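Local coordinates for Glyco_hydro_cc domain-containing protein (Cryptococcus neoformans, PDB 6UBC), which belongs to subgroup VII of glycoside hydrolase family 128 and binds oligosaccharides, probably of the beta-1,3-glucan type, at residues S296-W301 and S306-P311. Residues are numbered along the deposited sequence; the frame is centred on the assembly and turned at random.
Sequences STIAPW and SILISP
L308 meets I298 and A299 with its two methyl branches, while W301 and S306 share a backbone hydrogen bond and a side-chain contact. The contact closes the beta-alpha-beta crossover of strand 268-270, helix 287-298 and strand 307-309. Strands 268-270 and 307-309 pair in parallel, consistent with one unit of the TIM-barrel architecture expected of glycoside hydrolase family 128. Two methyls do the apolar work: CD2 of L308 lies 3.9 Å from CG2 of I298, and CD1 of L308 rests 4.0 Å from CA of A299. With its CB directed away from the strand, A299 presents backbone to that methyl. The I298 and L308 side chains run past each other in opposite senses. In I298, CG2 stands anti to the backbone N (CG1 has chi1 -71°), which sets this branch, rather than CD1, against the leucine.

At the turn, S306 N donates to W301 O at 3.1 Å, with an N-H...O angle of 160°. Beside this bond, S306 OG packs 3.4 Å from W301 CB, approaching the indole obliquely while the ring itself leads away from the strand. The hydroxyl is hydrogen-bonded to P266 O, next to strand 268-270, so the buried oxygen is satisfied.

Further out, I269 of that strand touches the side chains of W301, S306 and L308, and W294, one helical turn before I298, also packs on L308. The W301 backbone is tied back toward the helix by a bond spanning three residues, from W301 N to I298 O at 3.1 Å.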
loop_
_atom_site.group_PDB
_atom_site.type_symbol
_atom_site.label_atom_id
_atom_site.label_comp_id
_atom_site.label_asym_id
_atom_site.label_seq_id
_atom_site.Cartn_x
_atom_site.Cartn_y
_atom_site.Cartn_z
ATOM N N SER A 296 -15.493 13.517 -2.809
ATOM C CA SER A 296 -16.397 13.968 -1.733
ATOM C C SER A 296 -15.846 13.661 -0.362
ATOM O O SER A 296 -16.169 14.400 0.557
ATOM C CB SER A 296 -17.744 13.352 -1.885
ATOM O OG SER A 296 -17.715 11.975 -1.557
ATOM N N THR A 297 -15.087 12.591 -0.187
ATOM C CA THR A 297 -14.802 11.967 1.133
ATOM C C THR A 297 -13.309 11.931 1.474
ATOM O O THR A 297 -12.984 12.169 2.611
ATOM C CB THR A 297 -15.465 10.587 1.166
ATOM O OG1 THR A 297 -16.847 10.774 0.893
ATOM C CG2 THR A 297 -15.360 9.862 2.484
ATOM N N ILE A 298 -12.421 11.704 0.481
ATOM C CA ILE A 298 -10.952 11.697 0.670
ATOM C C ILE A 298 -10.379 13.103 0.414
ATOM O O ILE A 298 -9.702 13.665 1.339
ATOM C CB ILE A 298 -10.321 10.630 -0.246
ATOM C CG1 ILE A 298 -10.649 9.214 0.249
ATOM C CG2 ILE A 298 -8.819 10.845 -0.287
ATOM C CD1 ILE A 298 -10.264 8.108 -0.748
ATOM N N ALA A 299 -10.624 13.662 -0.758
ATOM C CA ALA A 299 -10.042 14.967 -1.197
ATOM C C ALA A 299 -10.196 16.098 -0.175
ATOM O O ALA A 299 -9.251 16.879 -0.007
ATOM C CB ALA A 299 -10.610 15.355 -2.514
ATOM N N PRO A 300 -11.334 16.273 0.536
ATOM C CA PRO A 300 -11.448 17.401 1.462
ATOM C C PRO A 300 -10.302 17.491 2.480
ATOM O O PRO A 300 -9.987 18.591 2.938
ATOM C CB PRO A 300 -12.813 17.151 2.132
ATOM C CG PRO A 300 -13.615 16.410 1.093
ATOM C CD PRO A 300 -12.574 15.478 0.490
ATOM N N TRP A 301 -9.693 16.358 2.871
ATOM C CA TRP A 301 -8.626 16.354 3.893
ATOM C C TRP A 301 -7.362 17.009 3.357
ATOM O O TRP A 301 -6.525 17.452 4.178
ATOM C CB TRP A 301 -8.365 14.940 4.388
ATOM C CG TRP A 301 -9.469 14.423 5.254
ATOM C CD1 TRP A 301 -10.334 13.407 4.978
ATOM C CD2 TRP A 301 -9.796 14.886 6.567
ATOM N NE1 TRP A 301 -11.203 13.229 6.016
ATOM C CE2 TRP A 301 -10.881 14.099 7.016
ATOM C CE3 TRP A 301 -9.293 15.897 7.393
ATOM C CZ2 TRP A 301 -11.497 14.322 8.240
ATOM C CZ3 TRP A 301 -9.860 16.088 8.628
ATOM C CH2 TRP A 301 -10.929 15.292 9.048
ATOM N N SER A 306 -3.530 16.702 4.723
ATOM C CA SER A 306 -3.406 15.225 4.528
ATOM C C SER A 306 -2.692 14.984 3.198
ATOM O O SER A 306 -3.000 15.700 2.203
ATOM C CB SER A 306 -4.734 14.542 4.587
ATOM O OG SER A 306 -5.330 14.764 5.850
ATOM N N ILE A 307 -1.723 14.073 3.190
ATOM C CA ILE A 307 -1.106 13.565 1.941
ATOM C C ILE A 307 -2.031 12.483 1.337
ATOM O O ILE A 307 -2.384 11.515 2.086
ATOM C CB ILE A 307 0.312 13.045 2.211
ATOM C CG1 ILE A 307 1.278 14.172 2.554
ATOM C CG2 ILE A 307 0.840 12.275 1.042
ATOM C CD1 ILE A 307 2.504 13.696 3.275
ATOM N N LEU A 308 -2.402 12.616 0.051
ATOM C CA LEU A 308 -3.354 11.699 -0.612
ATOM C C LEU A 308 -2.606 10.660 -1.442
ATOM O O LEU A 308 -1.818 10.994 -2.331
ATOM C CB LEU A 308 -4.315 12.438 -1.493
ATOM C CG LEU A 308 -5.096 13.537 -0.780
ATOM C CD1 LEU A 308 -6.187 14.002 -1.709
ATOM C CD2 LEU A 308 -5.665 13.044 0.544
ATOM N N ILE A 309 -2.842 9.396 -1.101
ATOM C CA ILE A 309 -2.261 8.248 -1.820
ATOM C C ILE A 309 -3.387 7.619 -2.658
ATOM O O ILE A 309 -4.458 7.363 -2.151
ATOM C CB ILE A 309 -1.615 7.301 -0.819
ATOM C CG1 ILE A 309 -0.456 8.033 -0.127
ATOM C CG2 ILE A 309 -1.162 6.012 -1.453
ATOM C CD1 ILE A 309 -0.576 8.015 1.385
ATOM N N SER A 310 -3.114 7.322 -3.910
ATOM C CA SER A 310 -4.140 6.918 -4.911
ATOM C C SER A 310 -4.715 5.560 -4.511
ATOM O O SER A 310 -4.139 4.830 -3.687
ATOM C CB SER A 310 -3.540 6.848 -6.292
ATOM O OG SER A 310 -2.817 5.664 -6.532
ATOM N N PRO A 311 -5.849 5.153 -5.135
ATOM C CA PRO A 311 -6.237 3.747 -5.078
ATOM C C PRO A 311 -5.142 2.847 -5.663
ATOM O O PRO A 311 -4.336 3.281 -6.488
ATOM C CB PRO A 311 -7.509 3.634 -5.955
ATOM C CG PRO A 311 -8.007 5.093 -6.038
ATOM C CD PRO A 311 -6.717 5.920 -6.058
#